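Local coordinates for excinuclease ABC, subunit A. (Deinococcus radiodurans, PDB 2VF7), which binds DNA, ATP and zinc as a UvrA-family ABC ATPase and probably takes part in recognising damage during nucleotide excision repair, at residues 194-199 / 253-258; 260-265 / 276-281; 519-524 / 799-804; 619-624 / 677-682. The protein carries 1 engineered substitution. All coordinates share one frame; numbering follows the deposited sequence. Where two conformers were deposited one is given.

Contacts 1 and 2 lie in series within the UvrA DNA-binding domain, their centres about 17 Å apart. Strand 251-254 of contact 1 runs on almost directly into helix 258-268 of contact 2, and the two meet by packing of Ser256 against His261. Contacts 3 and 4 belong to the ABC transporter region, with contact 4 nested in the long chain segment that contact 3 closes; their centres are about 53 Å apart. Contact 3 joins the antiparallel and mixed sheets of the nucleotide-binding domain, about 63 Å from contact 1, centre to centre. The DNA-binding domain is thus packed far from Leu803, whose side chain lies about 12 Å from ADP, consistent with separate modules for DNA and nucleotide.

Contact 1. Residues 194-199 / 253-258; sequences RDILVT and GTFSSA
Ile196 and Leu197, on one turn of helix 187-199, pack against the end of strand 251-254 and Phe255 just beyond it, a helix packed on a two-stranded antiparallel sheet within the UvrA DNA-binding domain. Strand 251-254 pairs with the antiparallel strand 227-230, whose Val228 also touches Ile196. The apolar contacts divide between the branches of the isoleucine. Its CD1 reaches over the strand backbone, 3.5 Å from Thr254 O, while CG2, set anti to the backbone N (chi1 -70°, measured to CG1), approaches Phe255 CD1 at 4.0 Å. Ring and branch meet obliquely. Gly253 lies beneath this side chain, its CA 6.5 Å from Ile196 CA; a CB there would come within 3.1 Å of Ile196 CG1, so the close approach depends on the missing side chain. With an alanine here in place of the isoleucine, both branches beyond CB are gone, which would probably open a gap over Gly253 and beside the Phe255 ring.

Polar interactions lie around this apolar patch, and no hydrogen bond joins the two segments directly. Instead Gln193, about one helical turn before Ile196, bonds Thr254 O and Ser256 N, tying the helix to the backbone on both sides of Phe255. The ring itself stacks with Trp218 of helix 213-221. Its CE1 atom receives the other aliphatic neighbour, Leu197 CD2, at 3.6 Å.

Contact 2. Residues 260-265 / 276-281; sequences RHVLHT and KRVQGY
Thr265 and Val278 form the tight part of this helix-to-helix contact: Thr265 CG2 stands 3.5 Å from Val278 CG2, closer than carbons usually pack. The methyl of the threonine lies anti to its backbone N (chi1 -53°, measured to OG1), which turns it to the valine and brings OG1 to the oxygen end of the His261 carbonyl, one turn back (C=O...OG1 155°). There OG1 donates to His261 O at 2.6 Å, an oxygen that also accepts from Thr265 N. Val278 CG1 extends the close packing to Val262 O, 3.5 Å away. Were this threonine an alanine, CG2 and the hydroxyl would be missing, which would probably open a gap beside Val278 and take one donor from His261 O.

The looser side is polar and less buried. Arg277 NH1 comes near the edge of the His261 ring, 4.2 Å from CE1, with the guanidinium and imidazole planes 72° apart; no hydrogen bond joins them. The arginine is held instead by NH2 bonding Trp184 O, and Tyr281 CE2 lies over the centre of its guanidinium.

Helix 258-268 and helix 272-278 thus pack across a short connection, with Phe266 of the first touching Val278 and the 183-185 loop bordering His261, Val262 and Arg277.

Contact 3. Residues 519-524 / 799-804; sequences RFPLGV and SDWVLD
Pro521 and Trp801 meet obliquely, with CG and CD of the proline reaching the five-membered ring side of the indole. Pro521 CG sits 4.3 Å from the centroid of the five-membered ring and 28° off its normal, an off-centre CH-pi contact. The nearest ring atom, Trp801 CG, is 3.9 Å from Pro521 CG. Trp801 CG points anti to its backbone N (chi1 -165°), which carries the indole from strand 801-805 toward strand 516-521. Trp502 then meets this indole edge-to-face and also touches Pro521, so the proline and the two tryptophans form one cluster. Trp801 NE1 is buried with no polar partner in the model.

Next along strand 801-805, the side chain of Leu803 crosses that of Phe520 at about a right angle. Its CD2 approaches Phe520 CE2 at 3.6 Å, obliquely to the ring, whereas CD1 turns to Arg519 O at 3.8 Å and also lies in plane at the indole edge of Trp801.

The axes of 519-521 and 801-804 approach to 8.5 Å and run near antiparallel, 160° between their directions, and the segments share no hydrogen bond. They belong to different sheets: 516-521 to the antiparallel sheet with 502-510, and 801-805 to the mixed sheet beside 525-529, which leads into the P-loop. Side chains facing each other between an antiparallel subdomain and the central sheet are characteristic of the ABC ATPase nucleotide-binding fold.

Contact 4. Residues 619-624 / 677-682; sequences TPLAKK and LEVEYR
Val679 is overlapped by three residues at the start of helix 620-624, its two methyls dividing the work. CG1, anti to the backbone N (chi1 -176°), reaches 3.3 Å from Thr619 OG1 and 4.1 Å from Ala622 CB. CG2 turns instead to Leu621, whose CD2 lies 3.8 Å away. The same leucine methyl rests 3.5 Å from Glu678 O, so Leu621 covers both a side chain and a stretch of backbone.

Thr619 occupies the N-cap position, but its hydroxyl bonds back to Phe616 O, while CG2 meets the backbone of the other segment, 3.9 Å from Glu680 O and a little farther from Tyr681 CA. OG1 is thus hydrogen-bonded close by in the chain yet still packs on Val679.

The contact joins a short helix to the loop that runs from strand 660-663 toward helix 686-690. Tyr627 packs on both Ala622 and Val679, and Glu678 forms a salt bridge with Arg625 just past the helix. No hydrogen bond links the two segments themselves, which implies that side-chain packing holds them directly, with the charged pair at Glu678 and Arg625 adding a polar tie at the border.

Contact 1. Residues 194-199 / 253-258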
loop_
_atom_site.group_PDB
_atom_site.type_symbol
_atom_site.label_atom_id
_atom_site.label_comp_id
_atom_site.label_asym_id
_atom_site.label_seq_id
_atom_site.Cartn_x
_atom_site.Cartn_y
_atom_site.Cartn_z
ATOM N N ARG A 194 -2.448 -39.768 -1.957
ATOM C CA ARG A 194 -2.802 -41.155 -2.169
ATOM C C ARG A 194 -2.052 -41.721 -3.347
ATOM O O ARG A 194 -1.549 -42.837 -3.270
ATOM C CB ARG A 194 -4.304 -41.273 -2.364
ATOM C CG ARG A 194 -4.786 -42.657 -2.677
ATOM C CD ARG A 194 -5.174 -42.710 -4.114
ATOM N NE ARG A 194 -6.440 -42.043 -4.296
ATOM C CZ ARG A 194 -6.967 -41.788 -5.475
ATOM N NH1 ARG A 194 -6.301 -42.110 -6.581
ATOM N NH2 ARG A 194 -8.146 -41.195 -5.546
ATOM N N ASP A 195 -1.967 -40.953 -4.439
ATOM C CA ASP A 195 -1.153 -41.373 -5.591
ATOM C C ASP A 195 0.341 -41.336 -5.349
ATOM O O ASP A 195 1.102 -42.088 -5.998
ATOM C CB ASP A 195 -1.558 -40.655 -6.891
ATOM C CG ASP A 195 -2.921 -41.152 -7.421
ATOM O OD1 ASP A 195 -3.371 -42.238 -6.982
ATOM O OD2 ASP A 195 -3.534 -40.473 -8.262
ATOM N N ILE A 196 0.771 -40.494 -4.408
ATOM C CA ILE A 196 2.171 -40.510 -3.983
ATOM C C ILE A 196 2.462 -41.833 -3.282
ATOM O O ILE A 196 3.460 -42.489 -3.605
ATOM C CB ILE A 196 2.572 -39.262 -3.113
ATOM C CG1 ILE A 196 2.595 -38.010 -3.977
ATOM C CG2 ILE A 196 3.955 -39.460 -2.416
ATOM C CD1 ILE A 196 2.640 -36.786 -3.195
ATOM N N LEU A 197 1.599 -42.229 -2.344
ATOM C CA LEU A 197 1.719 -43.529 -1.676
ATOM C C LEU A 197 1.731 -44.752 -2.591
ATOM O O LEU A 197 2.410 -45.719 -2.265
ATOM C CB LEU A 197 0.658 -43.718 -0.570
ATOM C CG LEU A 197 0.576 -42.720 0.603
ATOM C CD1 LEU A 197 -0.443 -43.158 1.651
ATOM C CD2 LEU A 197 1.954 -42.509 1.235
ATOM N N VAL A 198 1.003 -44.748 -3.718
ATOM C CA VAL A 198 1.026 -45.929 -4.612
ATOM C C VAL A 198 2.352 -46.048 -5.357
ATOM O O VAL A 198 2.831 -47.179 -5.580
ATOM C CB VAL A 198 -0.206 -46.065 -5.600
ATOM C CG1 VAL A 198 -1.520 -45.652 -4.918
ATOM C CG2 VAL A 198 -0.006 -45.274 -6.833
ATOM N N THR A 199 2.964 -44.903 -5.699
ATOM C CA THR A 199 4.327 -44.858 -6.275
ATOM C C THR A 199 5.330 -45.439 -5.269
ATOM O O THR A 199 6.237 -46.195 -5.613
ATOM C CB THR A 199 4.722 -43.382 -6.683
ATOM O OG1 THR A 199 4.002 -43.007 -7.852
ATOM C CG2 THR A 199 6.196 -43.228 -6.970
ATOM N N GLY A 253 5.458 -35.355 -7.515
ATOM C CA GLY A 253 4.650 -35.009 -6.348
ATOM C C GLY A 253 5.498 -34.946 -5.100
ATOM O O GLY A 253 6.514 -35.639 -5.023
ATOM N N THR A 254 5.060 -34.161 -4.108
ATOM C CA THR A 254 5.776 -34.015 -2.830
ATOM C C THR A 254 4.934 -34.509 -1.667
ATOM O O THR A 254 3.811 -34.036 -1.433
ATOM C CB THR A 254 6.233 -32.539 -2.581
ATOM O OG1 THR A 254 6.886 -32.034 -3.759
ATOM C CG2 THR A 254 7.208 -32.444 -1.402
ATOM N N PHE A 255 5.464 -35.462 -0.923
ATOM C CA PHE A 255 4.713 -36.020 0.201
ATOM C C PHE A 255 4.565 -35.009 1.335
ATOM O O PHE A 255 5.455 -34.213 1.591
ATOM C CB PHE A 255 5.377 -37.295 0.723
ATOM C CG PHE A 255 4.585 -37.990 1.789
ATOM C CD1 PHE A 255 3.369 -38.602 1.483
ATOM C CD2 PHE A 255 5.043 -38.015 3.104
ATOM C CE1 PHE A 255 2.611 -39.235 2.483
ATOM C CE2 PHE A 255 4.302 -38.636 4.112
ATOM C CZ PHE A 255 3.082 -39.256 3.802
ATOM N N SER A 256 3.406 -35.005 1.967
ATOM C CA SER A 256 3.226 -34.300 3.216
ATOM C C SER A 256 2.430 -35.192 4.147
ATOM O O SER A 256 1.351 -35.672 3.790
ATOM C CB SER A 256 2.512 -32.976 3.020
ATOM O OG SER A 256 1.545 -32.849 4.043
ATOM N N SER A 257 2.965 -35.438 5.337
ATOM C CA SER A 257 2.286 -36.308 6.299
ATOM C C SER A 257 0.967 -35.682 6.754
ATOM O O SER A 257 0.751 -34.495 6.547
ATOM C CB SER A 257 3.185 -36.587 7.488
ATOM O OG SER A 257 3.448 -35.392 8.188
ATOM N N ALA A 258 0.076 -36.477 7.357
ATOM C CA ALA A 258 -1.196 -35.936 7.838
ATOM C C ALA A 258 -0.971 -34.803 8.842
ATOM O O ALA A 258 -1.639 -33.771 8.772
ATOM C CB ALA A 258 -2.070 -37.028 8.438
#

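Contact 2. Residues 260-265 / 276-281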
loop_
_atom_site.group_PDB
_atom_site.type_symbol
_atom_site.label_atom_id
_atom_site.label_comp_id
_atom_site.label_asym_id
_atom_site.label_seq_id
_atom_site.Cartn_x
_atom_site.Cartn_y
_atom_site.Cartn_z
ATOM N N ARG A 260 1.790 -32.775 9.228
ATOM C CA ARG A 260 2.340 -31.636 8.500
ATOM C C ARG A 260 1.242 -30.781 7.845
ATOM O O ARG A 260 1.191 -29.549 8.018
ATOM C CB ARG A 260 3.317 -32.151 7.449
ATOM C CG ARG A 260 3.946 -31.094 6.539
ATOM C CD ARG A 260 5.372 -31.483 6.198
ATOM N NE ARG A 260 6.206 -30.351 6.564
ATOM C CZ ARG A 260 7.465 -30.407 6.971
ATOM N NH1 ARG A 260 8.117 -31.555 7.089
ATOM N NH2 ARG A 260 8.072 -29.277 7.262
ATOM N N HIS A 261 0.356 -31.433 7.102
ATOM C CA HIS A 261 -0.735 -30.736 6.451
ATOM C C HIS A 261 -1.661 -30.041 7.420
ATOM O O HIS A 261 -2.107 -28.933 7.153
ATOM C CB HIS A 261 -1.587 -31.679 5.606
ATOM C CG HIS A 261 -2.794 -31.002 5.043
ATOM N ND1 HIS A 261 -4.038 -31.089 5.634
ATOM C CD2 HIS A 261 -2.927 -30.146 3.996
ATOM C CE1 HIS A 261 -4.890 -30.342 4.955
ATOM N NE2 HIS A 261 -4.244 -29.765 3.955
ATOM N N VAL A 262 -2.007 -30.717 8.513
ATOM C CA VAL A 262 -2.999 -30.182 9.444
ATOM C C VAL A 262 -2.458 -28.931 10.134
ATOM O O VAL A 262 -3.159 -27.930 10.246
ATOM C CB VAL A 262 -3.483 -31.251 10.495
ATOM C CG1 VAL A 262 -4.205 -30.595 11.664
ATOM C CG2 VAL A 262 -4.377 -32.300 9.851
ATOM N N LEU A 263 -1.215 -28.997 10.588
ATOM C CA LEU A 263 -0.623 -27.911 11.361
ATOM C C LEU A 263 -0.179 -26.731 10.478
ATOM O O LEU A 263 -0.237 -25.578 10.912
ATOM C CB LEU A 263 0.545 -28.418 12.218
ATOM C CG LEU A 263 0.363 -29.524 13.269
ATOM C CD1 LEU A 263 1.640 -29.631 14.081
ATOM C CD2 LEU A 263 -0.829 -29.298 14.204
ATOM N N HIS A 264 0.280 -27.017 9.263
ATOM C CA HIS A 264 0.613 -25.955 8.321
ATOM C C HIS A 264 -0.665 -25.246 7.895
ATOM O O HIS A 264 -0.684 -24.027 7.776
ATOM C CB HIS A 264 1.356 -26.485 7.078
ATOM C CG HIS A 264 1.843 -25.403 6.151
ATOM N ND1 HIS A 264 0.992 -24.648 5.365
ATOM C CD2 HIS A 264 3.096 -24.954 5.887
ATOM C CE1 HIS A 264 1.701 -23.777 4.664
ATOM N NE2 HIS A 264 2.979 -23.945 4.960
ATOM N N THR A 265 -1.728 -26.006 7.650
ATOM C CA THR A 265 -2.982 -25.391 7.261
ATOM C C THR A 265 -3.521 -24.520 8.394
ATOM O O THR A 265 -3.959 -23.398 8.157
ATOM C CB THR A 265 -4.018 -26.424 6.789
ATOM O OG1 THR A 265 -3.434 -27.246 5.773
ATOM C CG2 THR A 265 -5.239 -25.731 6.195
ATOM N N LYS A 276 -11.490 -23.947 10.330
ATOM C CA LYS A 276 -12.488 -24.631 11.134
ATOM C C LYS A 276 -12.586 -26.120 10.783
ATOM O O LYS A 276 -12.881 -26.937 11.648
ATOM C CB LYS A 276 -13.845 -23.932 10.985
ATOM C CG LYS A 276 -14.666 -23.894 12.270
ATOM C CD LYS A 276 -15.432 -22.577 12.417
ATOM C CE LYS A 276 -16.254 -22.559 13.719
ATOM N NZ LYS A 276 -16.904 -21.239 14.010
ATOM N N ARG A 277 -12.338 -26.463 9.518
ATOM C CA ARG A 277 -12.329 -27.863 9.065
ATOM C C ARG A 277 -11.143 -28.598 9.680
ATOM O O ARG A 277 -11.310 -29.598 10.379
ATOM C CB ARG A 277 -12.240 -27.945 7.536
ATOM C CG ARG A 277 -12.219 -29.357 7.008
ATOM C CD ARG A 277 -11.396 -29.461 5.733
ATOM N NE ARG A 277 -11.238 -30.864 5.340
ATOM C CZ ARG A 277 -10.093 -31.556 5.360
ATOM N NH1 ARG A 277 -8.945 -30.973 5.734
ATOM N NH2 ARG A 277 -10.098 -32.842 4.985
ATOM N N VAL A 278 -9.953 -28.071 9.391
ATOM C CA VAL A 278 -8.672 -28.507 9.952
ATOM C C VAL A 278 -8.716 -28.723 11.478
ATOM O O VAL A 278 -8.200 -29.717 11.998
ATOM C CB VAL A 278 -7.561 -27.506 9.492
ATOM C CG1 VAL A 278 -6.567 -27.172 10.576
ATOM C CG2 VAL A 278 -6.872 -28.038 8.239
ATOM N N GLN A 279 -9.377 -27.803 12.171
ATOM C CA GLN A 279 -9.486 -27.842 13.620
ATOM C C GLN A 279 -10.314 -29.029 14.116
ATOM O O GLN A 279 -10.171 -29.435 15.254
ATOM C CB GLN A 279 -10.061 -26.522 14.133
ATOM C CG GLN A 279 -9.403 -25.989 15.399
ATOM C CD GLN A 279 -9.703 -24.513 15.638
ATOM O OE1 GLN A 279 -10.187 -23.804 14.741
ATOM N NE2 GLN A 279 -9.417 -24.041 16.856
ATOM N N GLY A 280 -11.167 -29.585 13.255
ATOM C CA GLY A 280 -11.899 -30.814 13.575
ATOM C C GLY A 280 -11.040 -32.075 13.734
ATOM O O GLY A 280 -11.497 -33.072 14.295
ATOM N N TYR A 281 -9.804 -32.035 13.239
ATOM C CA TYR A 281 -8.873 -33.171 13.317
ATOM C C TYR A 281 -7.739 -32.911 14.308
ATOM O O TYR A 281 -6.700 -33.588 14.276
ATOM C CB TYR A 281 -8.298 -33.481 11.929
ATOM C CG TYR A 281 -9.354 -33.504 10.855
ATOM C CD1 TYR A 281 -10.099 -34.658 10.613
ATOM C CD2 TYR A 281 -9.626 -32.366 10.087
ATOM C CE1 TYR A 281 -11.080 -34.683 9.631
ATOM C CE2 TYR A 281 -10.616 -32.384 9.103
ATOM C CZ TYR A 281 -11.333 -33.550 8.887
ATOM O OH TYR A 281 -12.317 -33.593 7.925
#

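Contact 3. Residues 519-524 / 799-804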
loop_
_atom_site.group_PDB
_atom_site.type_symbol
_atom_site.label_atom_id
_atom_site.label_comp_id
_atom_site.label_asym_id
_atom_site.label_seq_id
_atom_site.Cartn_x
_atom_site.Cartn_y
_atom_site.Cartn_z
ATOM N N ARG A 519 -38.811 -10.403 34.081
ATOM C CA ARG A 519 -40.026 -10.908 33.432
ATOM C C ARG A 519 -40.333 -10.206 32.114
ATOM O O ARG A 519 -40.280 -8.981 32.031
ATOM C CB ARG A 519 -41.234 -10.796 34.363
ATOM C CG ARG A 519 -41.080 -11.507 35.702
ATOM C CD ARG A 519 -42.300 -12.357 36.032
ATOM N NE ARG A 519 -43.475 -11.573 36.413
ATOM C CZ ARG A 519 -44.689 -12.086 36.624
ATOM N NH1 ARG A 519 -44.902 -13.393 36.480
ATOM N NH2 ARG A 519 -45.697 -11.292 36.980
ATOM N N PHE A 520 -40.659 -10.985 31.086
ATOM C CA PHE A 520 -41.086 -10.424 29.802
ATOM C C PHE A 520 -42.532 -10.841 29.526
ATOM O O PHE A 520 -42.811 -12.024 29.485
ATOM C CB PHE A 520 -40.208 -10.923 28.642
ATOM C CG PHE A 520 -38.725 -10.682 28.817
ATOM C CD1 PHE A 520 -37.899 -11.681 29.346
ATOM C CD2 PHE A 520 -38.139 -9.481 28.394
ATOM C CE1 PHE A 520 -36.518 -11.478 29.486
ATOM C CE2 PHE A 520 -36.758 -9.272 28.521
ATOM C CZ PHE A 520 -35.950 -10.268 29.076
ATOM N N PRO A 521 -43.441 -9.871 29.303
ATOM C CA PRO A 521 -44.848 -10.164 29.001
ATOM C C PRO A 521 -45.012 -10.711 27.588
ATOM O O PRO A 521 -44.203 -10.382 26.721
ATOM C CB PRO A 521 -45.511 -8.788 29.096
ATOM C CG PRO A 521 -44.436 -7.844 28.707
ATOM C CD PRO A 521 -43.177 -8.421 29.295
ATOM N N LEU A 522 -46.044 -11.525 27.354
ATOM C CA LEU A 522 -46.256 -12.144 26.035
ATOM C C LEU A 522 -47.447 -11.559 25.276
ATOM O O LEU A 522 -48.338 -10.954 25.866
ATOM C CB LEU A 522 -46.373 -13.678 26.129
ATOM C CG LEU A 522 -45.372 -14.449 27.005
ATOM C CD1 LEU A 522 -45.817 -15.887 27.207
ATOM C CD2 LEU A 522 -43.944 -14.391 26.446
ATOM N N GLY A 523 -47.417 -11.730 23.950
ATOM C CA GLY A 523 -48.438 -11.218 23.035
ATOM C C GLY A 523 -48.440 -9.713 22.963
ATOM O O GLY A 523 -49.433 -9.101 22.577
ATOM N N VAL A 524 -47.305 -9.132 23.341
ATOM C CA VAL A 524 -47.133 -7.693 23.569
ATOM C C VAL A 524 -45.730 -7.310 23.100
ATOM O O VAL A 524 -44.861 -8.172 22.944
ATOM C CB VAL A 524 -47.324 -7.366 25.084
ATOM C CG1 VAL A 524 -46.978 -5.956 25.406
ATOM C CG2 VAL A 524 -48.770 -7.627 25.504
ATOM N N SER A 799 -44.229 1.447 22.645
ATOM C CA SER A 799 -44.252 0.079 23.169
ATOM C C SER A 799 -45.498 -0.142 24.013
ATOM O O SER A 799 -46.262 0.799 24.243
ATOM C CB SER A 799 -43.016 -0.168 24.018
ATOM O OG SER A 799 -41.866 0.036 23.228
ATOM N N ASP A 800 -45.704 -1.385 24.461
ATOM C CA ASP A 800 -46.763 -1.729 25.435
ATOM C C ASP A 800 -46.212 -1.916 26.854
ATOM O O ASP A 800 -46.954 -1.787 27.834
ATOM C CB ASP A 800 -47.495 -3.000 25.006
ATOM C CG ASP A 800 -48.116 -2.885 23.630
ATOM O OD1 ASP A 800 -49.055 -2.076 23.493
ATOM O OD2 ASP A 800 -47.680 -3.593 22.689
ATOM N N TRP A 801 -44.917 -2.234 26.939
ATOM C CA TRP A 801 -44.182 -2.437 28.195
ATOM C C TRP A 801 -42.722 -1.961 28.026
ATOM O O TRP A 801 -42.262 -1.800 26.891
ATOM C CB TRP A 801 -44.231 -3.915 28.582
ATOM C CG TRP A 801 -43.831 -4.215 29.998
ATOM C CD1 TRP A 801 -42.616 -4.667 30.418
ATOM C CD2 TRP A 801 -44.644 -4.093 31.177
ATOM N NE1 TRP A 801 -42.610 -4.834 31.767
ATOM C CE2 TRP A 801 -43.845 -4.494 32.271
ATOM C CE3 TRP A 801 -45.971 -3.693 31.416
ATOM C CZ2 TRP A 801 -44.323 -4.496 33.596
ATOM C CZ3 TRP A 801 -46.451 -3.701 32.734
ATOM C CH2 TRP A 801 -45.623 -4.090 33.804
ATOM N N VAL A 802 -42.012 -1.710 29.133
ATOM C CA VAL A 802 -40.610 -1.228 29.100
ATOM C C VAL A 802 -39.768 -1.796 30.248
ATOM O O VAL A 802 -40.218 -1.844 31.388
ATOM C CB VAL A 802 -40.493 0.340 29.118
ATOM C CG1 VAL A 802 -39.033 0.780 29.168
ATOM C CG2 VAL A 802 -41.190 0.983 27.918
ATOM N N LEU A 803 -38.543 -2.215 29.930
ATOM C CA LEU A 803 -37.573 -2.700 30.920
ATOM C C LEU A 803 -36.320 -1.821 30.948
ATOM O O LEU A 803 -35.482 -1.878 30.044
ATOM C CB LEU A 803 -37.173 -4.153 30.621
ATOM C CG LEU A 803 -37.858 -5.338 31.321
ATOM C CD1 LEU A 803 -39.343 -5.416 31.026
ATOM C CD2 LEU A 803 -37.198 -6.622 30.868
ATOM N N ASP A 804 -36.191 -1.008 31.984
ATOM C CA ASP A 804 -35.034 -0.134 32.111
ATOM C C ASP A 804 -33.933 -0.870 32.858
ATOM O O ASP A 804 -34.124 -1.307 33.983
ATOM C CB ASP A 804 -35.401 1.164 32.835
ATOM C CG ASP A 804 -34.388 2.251 32.613
ATOM O OD1 ASP A 804 -34.020 2.474 31.449
ATOM O OD2 ASP A 804 -33.965 2.908 33.584
#

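Contact 4. Residues 619-624 / 677-682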
loop_
_atom_site.group_PDB
_atom_site.type_symbol
_atom_site.label_atom_id
_atom_site.label_comp_id
_atom_site.label_asym_id
_atom_site.label_seq_id
_atom_site.Cartn_x
_atom_site.Cartn_y
_atom_site.Cartn_z
ATOM N N THR A 619 -40.689 -21.025 -21.065
ATOM C CA THR A 619 -40.835 -20.179 -22.253
ATOM C C THR A 619 -40.515 -20.958 -23.509
ATOM O O THR A 619 -39.748 -21.931 -23.453
ATOM C CB THR A 619 -39.935 -18.902 -22.186
ATOM O OG1 THR A 619 -38.602 -19.264 -21.833
ATOM C CG2 THR A 619 -40.465 -17.933 -21.155
ATOM N N PRO A 620 -41.134 -20.561 -24.648
ATOM C CA PRO A 620 -40.912 -21.167 -25.960
ATOM C C PRO A 620 -39.449 -21.402 -26.355
ATOM O O PRO A 620 -39.148 -22.433 -26.979
ATOM C CB PRO A 620 -41.571 -20.175 -26.938
ATOM C CG PRO A 620 -42.118 -19.049 -26.113
ATOM C CD PRO A 620 -42.169 -19.509 -24.705
ATOM N N LEU A 621 -38.560 -20.461 -26.028
ATOM C CA LEU A 621 -37.146 -20.579 -26.425
ATOM C C LEU A 621 -36.340 -21.482 -25.494
ATOM O O LEU A 621 -35.474 -22.234 -25.953
ATOM C CB LEU A 621 -36.476 -19.207 -26.587
ATOM C CG LEU A 621 -35.016 -19.140 -27.047
ATOM C CD1 LEU A 621 -34.798 -19.551 -28.524
ATOM C CD2 LEU A 621 -34.449 -17.748 -26.775
ATOM N N ALA A 622 -36.636 -21.408 -24.199
ATOM C CA ALA A 622 -36.039 -22.294 -23.205
ATOM C C ALA A 622 -36.461 -23.732 -23.467
ATOM O O ALA A 622 -35.687 -24.663 -23.260
ATOM C CB ALA A 622 -36.430 -21.869 -21.799
ATOM N N LYS A 623 -37.690 -23.904 -23.944
ATOM C CA LYS A 623 -38.206 -25.231 -24.265
ATOM C C LYS A 623 -37.509 -25.858 -25.480
ATOM O O LYS A 623 -37.216 -27.051 -25.464
ATOM C CB LYS A 623 -39.720 -25.168 -24.445
ATOM C CG LYS A 623 -40.498 -26.089 -23.502
ATOM C CD LYS A 623 -39.991 -25.988 -22.065
ATOM C CE LYS A 623 -41.091 -26.299 -21.049
ATOM N NZ LYS A 623 -41.653 -27.686 -21.159
ATOM N N LYS A 624 -37.228 -25.041 -26.502
ATOM C CA LYS A 624 -36.469 -25.451 -27.695
ATOM C C LYS A 624 -35.097 -26.028 -27.362
ATOM O O LYS A 624 -34.714 -27.090 -27.874
ATOM C CB LYS A 624 -36.248 -24.263 -28.634
ATOM C CG LYS A 624 -37.186 -24.153 -29.806
ATOM C CD LYS A 624 -36.694 -23.074 -30.772
ATOM C CE LYS A 624 -36.215 -23.669 -32.104
ATOM N NZ LYS A 624 -34.797 -24.166 -32.087
ATOM N N LEU A 677 -29.113 -15.008 -21.732
ATOM C CA LEU A 677 -29.786 -13.701 -21.677
ATOM C C LEU A 677 -30.612 -13.427 -22.932
ATOM O O LEU A 677 -31.340 -12.424 -23.012
ATOM C CB LEU A 677 -28.773 -12.560 -21.444
ATOM C CG LEU A 677 -27.861 -12.581 -20.212
ATOM C CD1 LEU A 677 -26.615 -11.742 -20.477
ATOM C CD2 LEU A 677 -28.581 -12.079 -18.988
ATOM N N GLU A 678 -30.483 -14.325 -23.903
ATOM C CA GLU A 678 -31.314 -14.329 -25.115
ATOM C C GLU A 678 -32.752 -14.784 -24.860
ATOM O O GLU A 678 -33.629 -14.560 -25.708
ATOM C CB GLU A 678 -30.683 -15.230 -26.193
ATOM C CG GLU A 678 -29.368 -14.712 -26.765
ATOM C CD GLU A 678 -28.883 -15.534 -27.942
ATOM O OE1 GLU A 678 -27.855 -15.148 -28.565
ATOM O OE2 GLU A 678 -29.528 -16.563 -28.255
ATOM N N VAL A 679 -32.982 -15.434 -23.715
ATOM C CA VAL A 679 -34.305 -15.942 -23.320
ATOM C C VAL A 679 -35.069 -14.882 -22.529
ATOM O O VAL A 679 -34.575 -14.374 -21.512
ATOM C CB VAL A 679 -34.207 -17.261 -22.478
ATOM C CG1 VAL A 679 -35.599 -17.826 -22.158
ATOM C CG2 VAL A 679 -33.329 -18.315 -23.188
ATOM N N GLU A 680 -36.278 -14.556 -22.993
ATOM C CA GLU A 680 -37.098 -13.547 -22.323
ATOM C C GLU A 680 -38.480 -14.034 -21.878
ATOM O O GLU A 680 -39.256 -14.595 -22.670
ATOM C CB GLU A 680 -37.262 -12.317 -23.207
ATOM C CG GLU A 680 -35.983 -11.605 -23.580
ATOM C CD GLU A 680 -36.220 -10.569 -24.674
ATOM O OE1 GLU A 680 -37.259 -10.638 -25.346
ATOM O OE2 GLU A 680 -35.374 -9.676 -24.859
ATOM N N TYR A 681 -38.772 -13.808 -20.604
ATOM C CA TYR A 681 -40.118 -13.948 -20.036
ATOM C C TYR A 681 -40.767 -12.568 -20.018
ATOM O O TYR A 681 -40.307 -11.663 -19.298
ATOM C CB TYR A 681 -40.048 -14.519 -18.611
ATOM C CG TYR A 681 -41.338 -14.412 -17.811
ATOM C CD1 TYR A 681 -42.451 -15.211 -18.106
ATOM C CD2 TYR A 681 -41.440 -13.524 -16.745
ATOM C CE1 TYR A 681 -43.636 -15.111 -17.366
ATOM C CE2 TYR A 681 -42.607 -13.426 -16.009
ATOM C CZ TYR A 681 -43.691 -14.218 -16.323
ATOM O OH TYR A 681 -44.827 -14.095 -15.569
ATOM N N ARG A 682 -41.815 -12.421 -20.824
ATOM C CA ARG A 682 -42.572 -11.179 -20.973
ATOM C C ARG A 682 -41.706 -9.968 -21.289
ATOM O O ARG A 682 -41.833 -8.920 -20.641
ATOM C CB ARG A 682 -43.452 -10.910 -19.743
ATOM C CG ARG A 682 -44.779 -11.658 -19.718
ATOM C CD ARG A 682 -45.705 -10.962 -18.737
ATOM N NE ARG A 682 -45.456 -11.369 -17.358
ATOM C CZ ARG A 682 -45.656 -10.596 -16.290
ATOM N NH1 ARG A 682 -46.078 -9.345 -16.422
ATOM N NH2 ARG A 682 -45.415 -11.080 -15.073
#